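Local coordinates for protein DNA-dependent metalloprotease WSS1 homolog 2 (Schizosaccharomyces pombe, PDB 5JIG) that probably cleaves DNA-binding proteins as a DNA-dependent zinc metalloendopeptidase, contributing to the repair of toxic DNA-protein cross-links, at residues I33-I36 with M37-R41; F85-Y88 with K89-K92; S110-E113 with L114-Q117. One frame throughout, in Å; residues are numbered along the deposited sequence. Where two conformers were deposited one is given.

Interaction 1: I33-I36 with M37-R41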
ATOM      1  N   ILE A  33       2.305  -8.038   2.902  1.00  6.55           N
ATOM      2  CA  ILE A  33       2.798  -7.100   1.894  1.00  6.19           C
ATOM      3  C   ILE A  33       4.213  -7.447   1.465  1.00  6.49           C
ATOM      4  O   ILE A  33       4.539  -7.473   0.285  1.00  7.22           O
ATOM      5  CB  ILE A  33       2.685  -5.642   2.415  1.00  6.23           C
ATOM      6  CG1 ILE A  33       1.247  -5.210   2.660  1.00  5.85           C
ATOM      7  CG2 ILE A  33       3.413  -4.666   1.492  1.00  6.68           C
ATOM      8  CD1 ILE A  33       0.344  -5.221   1.427  1.00  6.76           C
ATOM      9  N   LYS A  34       5.073  -7.770   2.431  1.00  6.92           N
ATOM     10  CA  LYS A  34       6.451  -8.172   2.089  1.00  7.30           C
ATOM     11  C   LYS A  34       6.437  -9.428   1.237  1.00  7.69           C
ATOM     12  O   LYS A  34       7.216  -9.517   0.269  1.00  8.26           O
ATOM     13  CB  LYS A  34       7.271  -8.343   3.355  1.00  8.74           C
ATOM     14  CG  LYS A  34       7.601  -7.123   4.107  1.00 11.11           C
ATOM     15  CD  LYS A  34       8.353  -7.372   5.386  1.00 16.38           C
ATOM     16  CE  LYS A  34       9.775  -7.353   5.159  1.00 24.32           C
ATOM     17  NZ  LYS A  34      10.449  -6.780   6.407  1.00 32.03           N
ATOM     18  N   LYS A  35       5.569 -10.399   1.563  1.00  7.76           N
ATOM     19  CA  LYS A  35       5.514 -11.626   0.790  1.00  8.59           C
ATOM     20  C   LYS A  35       5.199 -11.379  -0.651  1.00  7.76           C
ATOM     21  O   LYS A  35       5.837 -11.944  -1.522  1.00  8.92           O
ATOM     22  CB  LYS A  35       4.457 -12.577   1.438  1.00 10.17           C
ATOM     23  CG  LYS A  35       4.401 -13.941   0.859  1.00 11.79           C
ATOM     24  CD  LYS A  35       5.425 -14.821   1.462  1.00 18.85           C
ATOM     25  CE  LYS A  35       5.273 -16.266   1.006  1.00 26.16           C
ATOM     26  NZ  LYS A  35       6.523 -16.881   0.615  1.00 32.03           N
ATOM     27  N   ILE A  36       4.188 -10.532  -0.926  1.00  7.03           N
ATOM     28  CA  ILE A  36       3.845 -10.291  -2.296  1.00  7.12           C
ATOM     29  C   ILE A  36       4.878  -9.416  -3.024  1.00  6.91           C
ATOM     30  O   ILE A  36       5.091  -9.606  -4.237  1.00  7.90           O
ATOM     31  CB  ILE A  36       2.412  -9.772  -2.489  1.00  7.22           C
ATOM     32  CG1 ILE A  36       2.167  -8.449  -1.800  1.00  7.46           C
ATOM     33  CG2 ILE A  36       1.444 -10.853  -2.063  1.00  8.32           C
ATOM     34  CD1 ILE A  36       0.817  -7.822  -2.111  1.00  7.22           C
ATOM     35  N   MET A  37       5.479  -8.450  -2.343  1.00  7.08           N
ATOM     36  CA  MET A  37       6.519  -7.652  -3.006  1.00  7.54           C
ATOM     37  C   MET A  37       7.729  -8.520  -3.358  1.00  7.88           C
ATOM     38  O   MET A  37       8.318  -8.348  -4.428  1.00  8.00           O
ATOM     39  CB  MET A  37       6.842  -6.441  -2.200  1.00  8.74           C
ATOM     40  CG  MET A  37       5.600  -5.543  -2.152  1.00  9.50           C
ATOM     41  SD  MET A  37       5.849  -3.975  -1.218  1.00  9.17           S
ATOM     42  CE  MET A  37       6.901  -3.061  -2.368  1.00  8.62           C
ATOM     43  N   ASP A  38       8.064  -9.470  -2.478  1.00  7.29           N
ATOM     44  CA  ASP A  38       9.139 -10.417  -2.787  0.50  8.42           C
ATOM     45  C   ASP A  38       8.700 -11.324  -3.936  1.00  8.56           C
ATOM     46  O   ASP A  38       9.465 -11.524  -4.894  1.00  9.85           O
ATOM     47  CB  ASP A  38       9.478 -11.233  -1.544  0.50  9.64           C
ATOM     48  CG  ASP A  38      10.312 -10.476  -0.571  0.50  8.89           C
ATOM     49  OD1 ASP A  38      10.305 -10.848   0.610  0.50 13.58           O
ATOM     50  OD2 ASP A  38      11.185  -9.658  -1.014  0.50 14.80           O
ATOM     51  N   SER A  39       7.503 -11.901  -3.869  1.00  8.50           N
ATOM     52  CA  SER A  39       7.077 -12.871  -4.902  0.50  9.01           C
ATOM     53  C   SER A  39       7.002 -12.253  -6.269  1.00  8.48           C
ATOM     54  O   SER A  39       7.343 -12.872  -7.275  1.00  9.81           O
ATOM     55  CB  SER A  39       5.717 -13.489  -4.512  0.50 11.41           C
ATOM     56  OG  SER A  39       5.841 -14.228  -3.312  0.50 15.44           O
ATOM     57  N   HIS A  40       6.520 -10.999  -6.328  1.00  8.10           N
ATOM     58  CA  HIS A  40       6.337 -10.306  -7.571  1.00  8.61           C
ATOM     59  C   HIS A  40       7.496  -9.357  -7.934  1.00  8.14           C
ATOM     60  O   HIS A  40       7.443  -8.695  -8.946  1.00 10.26           O
ATOM     61  CB  HIS A  40       4.973  -9.609  -7.665  1.00  8.48           C
ATOM     62  CG  HIS A  40       4.307  -9.749  -8.957  1.00  7.98           C
ATOM     63  ND1 HIS A  40       4.907  -9.359 -10.118  1.00  9.56           N
ATOM     64  CD2 HIS A  40       3.123 -10.278  -9.334  1.00  8.60           C
ATOM     65  CE1 HIS A  40       4.112  -9.596 -11.157  1.00  9.65           C
ATOM     66  NE2 HIS A  40       2.999 -10.159 -10.710  1.00  9.15           N
ATOM     67  N   ARG A  41       8.532  -9.362  -7.123  1.00  8.72           N
ATOM     68  CA  ARG A  41       9.772  -8.579  -7.367  1.00  8.90           C
ATOM     69  C   ARG A  41       9.476  -7.102  -7.600  1.00  8.20           C
ATOM     70  O   ARG A  41       9.879  -6.528  -8.584  1.00 10.05           O
ATOM     71  CB  ARG A  41      10.599  -9.227  -8.451  1.00  9.66           C
ATOM     72  CG  ARG A  41      11.106 -10.567  -8.077  1.00 10.39           C
ATOM     73  CD  ARG A  41      11.901 -11.305  -9.126  1.00 13.57           C
ATOM     74  NE  ARG A  41      12.966 -10.533  -9.689  1.00 17.97           N
ATOM     75  CZ  ARG A  41      13.005  -9.998 -10.914  1.00 33.50           C
ATOM     76  NH1 ARG A  41      14.100  -9.336 -11.280  1.00 38.24           N
ATOM     77  NH2 ARG A  41      11.972 -10.080 -11.768  1.00 36.68           N
TER
HETATM   78  O   HOH W   1       7.604 -14.315  -1.204  1.00 19.78           O
HETATM   79  O   HOH W   2       7.003 -16.618  -2.607  1.00 31.48           O
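Ile33 and Met37 show how one helical turn pairs a backbone bond with side-chain packing. Met37 N gives its hydrogen to Ile33 O at 3.0 Å, while the thioether lies alongside the isoleucine, Met37 SD resting 3.7 Å from the CG2 branch of Ile33. That branch stands opposite the backbone N (chi1 -64° for CG1), on the flank where the sulfur passes. The next three carbonyls are filled in the same i to i+4 fashion: Lys34 O by Asp38 N, Lys35 O by Ser39 N, and Ile36 O by His40 N. A Schellman motif closes the helix at Arg41, whose N returns a weak bond to Asp38 O at 3.2 Å. On the exposed side, in the conformers given here for Ser39 and Asp38, two waters each donate to Ser39 OG at 2.7 Å and accept from Lys35 NZ, one of the latter bonds being weak; Asp38 OD2 is bonded to Ser2 OG. Replacing Met37 with an alanine would probably open a gap beside Ile33 CG2, leaving that branch without the sulfur it packs against. Within the WLM domain, Ile33 and Met37 meet Phe6 of strand 6-10, whereas Ile36 packs on Ile96 and Leu99 of helix 88-100 and on Leu118 of helix 109-122.

Interaction 2: F85-Y88 with K89-K92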
ATOM      1  N   PHE A  85      -8.567   7.973  11.471  1.00  8.86           N
ATOM      2  CA  PHE A  85      -7.862   7.111  10.535  1.00  7.88           C
ATOM      3  C   PHE A  85      -8.743   6.001  10.058  1.00  8.27           C
ATOM      4  O   PHE A  85      -9.641   5.519  10.752  1.00  9.58           O
ATOM      5  CB  PHE A  85      -6.545   6.573  11.169  1.00  8.93           C
ATOM      6  CG  PHE A  85      -5.484   7.614  11.289  1.00  9.18           C
ATOM      7  CD1 PHE A  85      -5.447   8.483  12.371  1.00 10.59           C
ATOM      8  CD2 PHE A  85      -4.538   7.767  10.289  1.00  9.56           C
ATOM      9  CE1 PHE A  85      -4.448   9.457  12.440  1.00 11.77           C
ATOM     10  CE2 PHE A  85      -3.545   8.739  10.382  1.00 10.29           C
ATOM     11  CZ  PHE A  85      -3.527   9.600  11.431  1.00 10.82           C
ATOM     12  N   ARG A  86      -8.493   5.632   8.799  1.00  8.02           N
ATOM     13  CA  ARG A  86      -9.162   4.436   8.205  0.50  7.94           C
ATOM     14  C   ARG A  86      -8.663   3.080   8.768  1.00  6.85           C
ATOM     15  O   ARG A  86      -7.527   2.982   9.193  1.00  7.97           O
ATOM     16  CB  ARG A  86      -8.921   4.486   6.689  0.50  8.75           C
ATOM     17  CG  ARG A  86      -9.634   5.609   6.017  0.50 11.77           C
ATOM     18  CD  ARG A  86      -9.272   5.782   4.547  0.50 13.08           C
ATOM     19  NE  ARG A  86      -9.940   7.021   4.161  0.50 16.46           N
ATOM     20  CZ  ARG A  86     -11.234   7.098   3.884  0.50 21.66           C
ATOM     21  NH1 ARG A  86     -11.956   5.974   3.772  0.50 22.22           N
ATOM     22  NH2 ARG A  86     -11.759   8.282   3.640  0.50 23.62           N
ATOM     23  N   ASP A  87      -9.538   2.106   8.759  1.00  7.71           N
ATOM     24  CA  ASP A  87      -9.188   0.810   9.330  1.00  8.15           C
ATOM     25  C   ASP A  87      -8.102   0.116   8.501  1.00  6.73           C
ATOM     26  O   ASP A  87      -8.052   0.212   7.253  1.00  6.87           O
ATOM     27  CB  ASP A  87     -10.379  -0.083   9.491  1.00 11.38           C
ATOM     28  CG  ASP A  87     -11.002  -0.391   8.254  1.00 15.29           C
ATOM     29  OD1 ASP A  87     -10.813  -1.521   7.771  1.00 19.10           O
ATOM     30  OD2 ASP A  87     -11.698   0.477   7.717  1.00 19.96           O
ATOM     31  N   TYR A  88      -7.241  -0.597   9.207  1.00  7.77           N
ATOM     32  CA  TYR A  88      -6.096  -1.221   8.598  1.00  7.36           C
ATOM     33  C   TYR A  88      -6.460  -2.192   7.496  1.00  7.16           C
ATOM     34  O   TYR A  88      -5.798  -2.219   6.435  1.00  7.21           O
ATOM     35  CB  TYR A  88      -5.217  -1.890   9.650  1.00  8.69           C
ATOM     36  CG  TYR A  88      -3.921  -2.392   9.102  1.00  8.22           C
ATOM     37  CD1 TYR A  88      -2.889  -1.527   8.841  1.00  8.26           C
ATOM     38  CD2 TYR A  88      -3.739  -3.727   8.789  1.00  7.50           C
ATOM     39  CE1 TYR A  88      -1.695  -1.960   8.291  1.00  7.91           C
ATOM     40  CE2 TYR A  88      -2.536  -4.196   8.261  1.00  8.19           C
ATOM     41  CZ  TYR A  88      -1.509  -3.283   8.001  1.00  8.12           C
ATOM     42  OH  TYR A  88      -0.323  -3.669   7.465  1.00  9.12           O
ATOM     43  N   LYS A  89      -7.449  -3.044   7.735  1.00  8.57           N
ATOM     44  CA  LYS A  89      -7.775  -4.030   6.738  1.00  9.17           C
ATOM     45  C   LYS A  89      -8.114  -3.351   5.414  1.00  7.54           C
ATOM     46  O   LYS A  89      -7.722  -3.847   4.327  1.00  7.64           O
ATOM     47  CB  LYS A  89      -8.920  -4.903   7.221  1.00 12.47           C
ATOM     48  CG  LYS A  89      -9.443  -5.945   6.353  1.00 18.29           C
ATOM     49  CD  LYS A  89     -10.361  -6.905   7.053  1.00 22.36           C
ATOM     50  CE  LYS A  89     -10.081  -7.019   8.524  1.00 30.51           C
ATOM     51  NZ  LYS A  89      -8.752  -7.570   8.828  1.00 39.82           N
ATOM     52  N   THR A  90      -8.893  -2.282   5.472  1.00  7.72           N
ATOM     53  CA  THR A  90      -9.292  -1.609   4.279  1.00  7.63           C
ATOM     54  C   THR A  90      -8.114  -0.964   3.557  1.00  5.83           C
ATOM     55  O   THR A  90      -7.988  -1.067   2.333  1.00  6.61           O
ATOM     56  CB  THR A  90     -10.399  -0.579   4.618  1.00  9.70           C
ATOM     57  OG1 THR A  90     -11.491  -1.287   5.282  1.00 13.12           O
ATOM     58  CG2 THR A  90     -10.924   0.154   3.438  1.00 10.86           C
ATOM     59  N   VAL A  91      -7.256  -0.295   4.317  1.00  5.59           N
ATOM     60  CA  VAL A  91      -6.081   0.341   3.699  1.00  5.36           C
ATOM     61  C   VAL A  91      -5.112  -0.660   3.142  1.00  5.07           C
ATOM     62  O   VAL A  91      -4.575  -0.465   2.035  1.00  5.21           O
ATOM     63  CB  VAL A  91      -5.433   1.324   4.699  1.00  5.80           C
ATOM     64  CG1 VAL A  91      -4.120   1.881   4.122  1.00  6.90           C
ATOM     65  CG2 VAL A  91      -6.403   2.461   5.024  1.00  6.71           C
ATOM     66  N   LYS A  92      -4.874  -1.761   3.843  1.00  4.94           N
ATOM     67  CA  LYS A  92      -4.021  -2.815   3.300  1.00  5.18           C
ATOM     68  C   LYS A  92      -4.551  -3.312   1.959  1.00  4.71           C
ATOM     69  O   LYS A  92      -3.778  -3.540   1.030  1.00  5.17           O
ATOM     70  CB  LYS A  92      -3.860  -3.943   4.322  1.00  5.80           C
ATOM     71  CG  LYS A  92      -3.065  -5.128   3.793  1.00  6.10           C
ATOM     72  CD  LYS A  92      -2.805  -6.173   4.834  1.00  7.54           C
ATOM     73  CE  LYS A  92      -2.218  -7.427   4.263  1.00  8.15           C
ATOM     74  NZ  LYS A  92      -1.743  -8.384   5.261  1.00 10.45           N
TER
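Asp87 turns its carboxylate back over the first turn of the following helix because CG sits between the backbone N and the carbonyl carbon (chi1 62°), and Thr90 meets it with OG1 beside its own backbone N (chi1 -56°). The two side chains cross at a slant, and OD1 of Asp87 takes two hydrogens from the one threonine. Thr90 OG1 donates to Asp87 OD1 at 2.6 Å, arriving on the syn side close to the carboxylate plane; Thr90 N reaches the same oxygen at 3.1 Å from well above that plane. This double grip would hold the carboxylate against rotation. The arrangement is a classical N-cap: Asp87 immediately precedes helix 88-100, the helix that carries the HExxH zinc-binding motif, and its charge probably interacts favourably with the helix dipole. The main chain continues the turn, with Val91 N bonded to Asp87 O at 3.1 Å and Lys92 N to Tyr88 O at 2.8 Å, both bonds nearly straight. Just before the N-cap residue, CB of Arg86 touches CG2 of Val91 at 3.6 Å. Lys92 sends its extended chain past the Tyr88 ring, CB over one face and CD 4.0 Å from Tyr88 CE2. Both polar ends reach Asp30: Lys92 NZ forms a salt bridge with OD1, and Tyr88 OH a hydrogen bond with OD2.

Interaction 3: S110-E113 with L114-Q117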
ATOM      1  N   SER A 110      -7.744  -9.371 -15.847  1.00 15.54           N
ATOM      2  CA  SER A 110      -6.408  -9.696 -15.467  1.00 13.84           C
ATOM      3  C   SER A 110      -5.979  -8.988 -14.153  1.00 11.11           C
ATOM      4  O   SER A 110      -5.376  -9.614 -13.317  1.00 11.42           O
ATOM      5  CB  SER A 110      -5.442  -9.350 -16.604  1.00 18.76           C
ATOM      6  OG  SER A 110      -5.710 -10.150 -17.710  1.00 27.28           O
ATOM      7  N   PHE A 111      -6.379  -7.730 -14.080  1.00 10.81           N
ATOM      8  CA  PHE A 111      -6.182  -6.968 -12.822  1.00  9.30           C
ATOM      9  C   PHE A 111      -6.783  -7.684 -11.674  1.00  8.46           C
ATOM     10  O   PHE A 111      -6.135  -7.942 -10.671  1.00  8.29           O
ATOM     11  CB  PHE A 111      -6.751  -5.552 -13.003  1.00  9.62           C
ATOM     12  CG  PHE A 111      -6.646  -4.691 -11.729  1.00  8.25           C
ATOM     13  CD1 PHE A 111      -5.629  -3.770 -11.558  1.00  8.40           C
ATOM     14  CD2 PHE A 111      -7.579  -4.826 -10.681  1.00  8.77           C
ATOM     15  CE1 PHE A 111      -5.492  -3.079 -10.350  1.00  7.69           C
ATOM     16  CE2 PHE A 111      -7.445  -4.140  -9.488  1.00  7.84           C
ATOM     17  CZ  PHE A 111      -6.396  -3.277  -9.336  1.00  7.10           C
ATOM     18  N   TRP A 112      -8.102  -8.039 -11.777  1.00  8.41           N
ATOM     19  CA  TRP A 112      -8.754  -8.602 -10.613  1.00  8.15           C
ATOM     20  C   TRP A 112      -8.272 -10.019 -10.304  1.00  7.49           C
ATOM     21  O   TRP A 112      -8.237 -10.412  -9.131  1.00  8.31           O
ATOM     22  CB  TRP A 112     -10.268  -8.501 -10.739  1.00  9.48           C
ATOM     23  CG  TRP A 112     -10.763  -7.099 -10.651  1.00  8.84           C
ATOM     24  CD1 TRP A 112     -11.353  -6.366 -11.644  1.00 10.37           C
ATOM     25  CD2 TRP A 112     -10.679  -6.237  -9.516  1.00  8.16           C
ATOM     26  NE1 TRP A 112     -11.628  -5.110 -11.211  1.00  9.94           N
ATOM     27  CE2 TRP A 112     -11.245  -5.001  -9.903  1.00  8.66           C
ATOM     28  CE3 TRP A 112     -10.219  -6.375  -8.195  1.00  7.75           C
ATOM     29  CZ2 TRP A 112     -11.344  -3.934  -9.015  1.00  8.99           C
ATOM     30  CZ3 TRP A 112     -10.321  -5.302  -7.335  1.00  8.80           C
ATOM     31  CH2 TRP A 112     -10.859  -4.115  -7.743  1.00  8.64           C
ATOM     32  N   GLU A 113      -7.858 -10.794 -11.317  1.00  9.26           N
ATOM     33  CA  GLU A 113      -7.284 -12.080 -11.059  1.00  9.75           C
ATOM     34  C   GLU A 113      -5.999 -11.948 -10.185  1.00  8.91           C
ATOM     35  O   GLU A 113      -5.840 -12.637  -9.173  1.00 10.22           O
ATOM     36  CB  GLU A 113      -6.989 -12.785 -12.391  1.00 11.90           C
ATOM     37  CG  GLU A 113      -6.313 -14.112 -12.251  1.00 15.01           C
ATOM     38  CD  GLU A 113      -5.934 -14.733 -13.600  1.00 17.62           C
ATOM     39  OE1 GLU A 113      -6.317 -15.827 -13.852  1.00 25.79           O
ATOM     40  OE2 GLU A 113      -5.335 -14.044 -14.471  1.00 24.96           O
ATOM     41  N   LEU A 114      -5.108 -11.068 -10.612  1.00  8.56           N
ATOM     42  CA  LEU A 114      -3.897 -10.858  -9.852  1.00  8.65           C
ATOM     43  C   LEU A 114      -4.209 -10.270  -8.468  1.00  7.83           C
ATOM     44  O   LEU A 114      -3.652 -10.717  -7.492  1.00  8.52           O
ATOM     45  CB  LEU A 114      -2.943  -9.945 -10.606  1.00  9.09           C
ATOM     46  CG  LEU A 114      -1.577  -9.778  -9.893  1.00  9.54           C
ATOM     47  CD1 LEU A 114      -0.847 -11.033  -9.612  1.00 11.03           C
ATOM     48  CD2 LEU A 114      -0.714  -8.779 -10.672  1.00 10.73           C
ATOM     49  N   PHE A 115      -5.140  -9.320  -8.384  1.00  7.68           N
ATOM     50  CA  PHE A 115      -5.533  -8.780  -7.097  1.00  6.80           C
ATOM     51  C   PHE A 115      -5.980  -9.875  -6.146  1.00  6.69           C
ATOM     52  O   PHE A 115      -5.617  -9.896  -4.984  1.00  6.98           O
ATOM     53  CB  PHE A 115      -6.636  -7.741  -7.293  1.00  7.29           C
ATOM     54  CG  PHE A 115      -7.175  -7.220  -5.990  1.00  6.39           C
ATOM     55  CD1 PHE A 115      -6.555  -6.202  -5.305  1.00  6.79           C
ATOM     56  CD2 PHE A 115      -8.341  -7.736  -5.427  1.00  6.64           C
ATOM     57  CE1 PHE A 115      -7.047  -5.727  -4.110  1.00  7.69           C
ATOM     58  CE2 PHE A 115      -8.835  -7.260  -4.237  1.00  6.99           C
ATOM     59  CZ  PHE A 115      -8.191  -6.241  -3.583  1.00  7.65           C
ATOM     60  N   ARG A 116      -6.826 -10.813  -6.629  1.00  7.10           N
ATOM     61  CA  ARG A 116      -7.275 -11.882  -5.749  1.00  7.46           C
ATOM     62  C   ARG A 116      -6.109 -12.790  -5.295  1.00  7.32           C
ATOM     63  O   ARG A 116      -6.042 -13.231  -4.155  1.00  8.23           O
ATOM     64  CB  ARG A 116      -8.349 -12.730  -6.445  1.00  8.28           C
ATOM     65  CG  ARG A 116      -9.719 -12.062  -6.566  1.00  8.07           C
ATOM     66  CD  ARG A 116     -10.769 -13.053  -7.012  1.00  9.17           C
ATOM     67  NE  ARG A 116     -10.480 -13.626  -8.319  1.00 10.35           N
ATOM     68  CZ  ARG A 116     -10.794 -13.091  -9.474  1.00  9.40           C
ATOM     69  NH1 ARG A 116     -10.317 -13.646 -10.589  1.00 12.74           N
ATOM     70  NH2 ARG A 116     -11.526 -12.032  -9.566  1.00  9.30           N
ATOM     71  N   GLN A 117      -5.199 -13.056  -6.234  1.00  8.03           N
ATOM     72  CA  GLN A 117      -4.051 -13.922  -5.887  1.00  9.38           C
ATOM     73  C   GLN A 117      -3.145 -13.254  -4.858  1.00  8.42           C
ATOM     74  O   GLN A 117      -2.658 -13.901  -3.929  1.00  9.16           O
ATOM     75  CB  GLN A 117      -3.286 -14.208  -7.173  1.00 10.92           C
ATOM     76  CG  GLN A 117      -4.063 -15.150  -8.074  1.00 12.21           C
ATOM     77  CD  GLN A 117      -3.526 -15.172  -9.485  1.00 17.23           C
ATOM     78  OE1 GLN A 117      -2.993 -14.250 -10.015  1.00 16.34           O
ATOM     79  NE2 GLN A 117      -3.939 -16.142 -10.187  1.00 29.31           N
TER
HETATM   80  O   HOH W   3      -7.527 -14.914  -8.960  1.00 19.28           O
HETATM   81  O   HOH W   4      -2.325 -14.037 -12.685  1.00 19.43           O
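Trp112 drives the edge of its indole into the face of Phe115, a T-shaped pair three residues apart on helix 109-122, the helix that follows the zinc-binding HExxH helix of this WLM metalloprotease. The six-membered ring of Trp112 and the Phe115 ring stand 5.2 Å apart between centroids, with planes at 82°, and Trp112 CE3 comes to 3.6 Å from Phe115 CD2. One indole face is covered by Phe111, whose CD2 lies over the ring centre, so this flank is densely aromatic. Phe111 also meets the metal-binding residues His97, His101 and His107, while Phe115 packs on Ile96 and Thr100 of helix 88-100. The opposite character prevails around Glu113, Arg116 and Gln117, which are exposed to solvent. There the Arg116 guanidinium folds back by its bend at chi3 (-61°), laying one face over Trp112 O and Glu113 CA. The Glu113 carboxylate and Gln117 amide run side by side, their planes 9° apart, with Gln117 NE2 3.7 Å from Glu113 CG. Water fills in the polar partners: Glu113 O, already bonded by Gln117 N at 3.0 Å, also accepts from a water at 2.8 Å, and that water accepts a weak bond from Arg116 NE.

In the fold
The three contacts occupy three helices of one WLM domain and differ in their distance from the metal. Interaction 3 is nearest: the Phe111 side chain lies about 5 Å from the bound nickel ion, which is held by His97, His101 and His107, the residues that bind the catalytic zinc. Interaction 2 starts the helix bearing His97 and the predicted active-site Glu98, yet its Thr90 side chain remains about 13 Å from the nickel. Interaction 1 touches both others, through Ile33 CD1 to Lys92 CG at 4.2 Å and through His40 NE2 to Leu114 CD2 at 4.0 Å. Interactions 2 and 3 do not touch, their nearest atoms being about 6 Å apart.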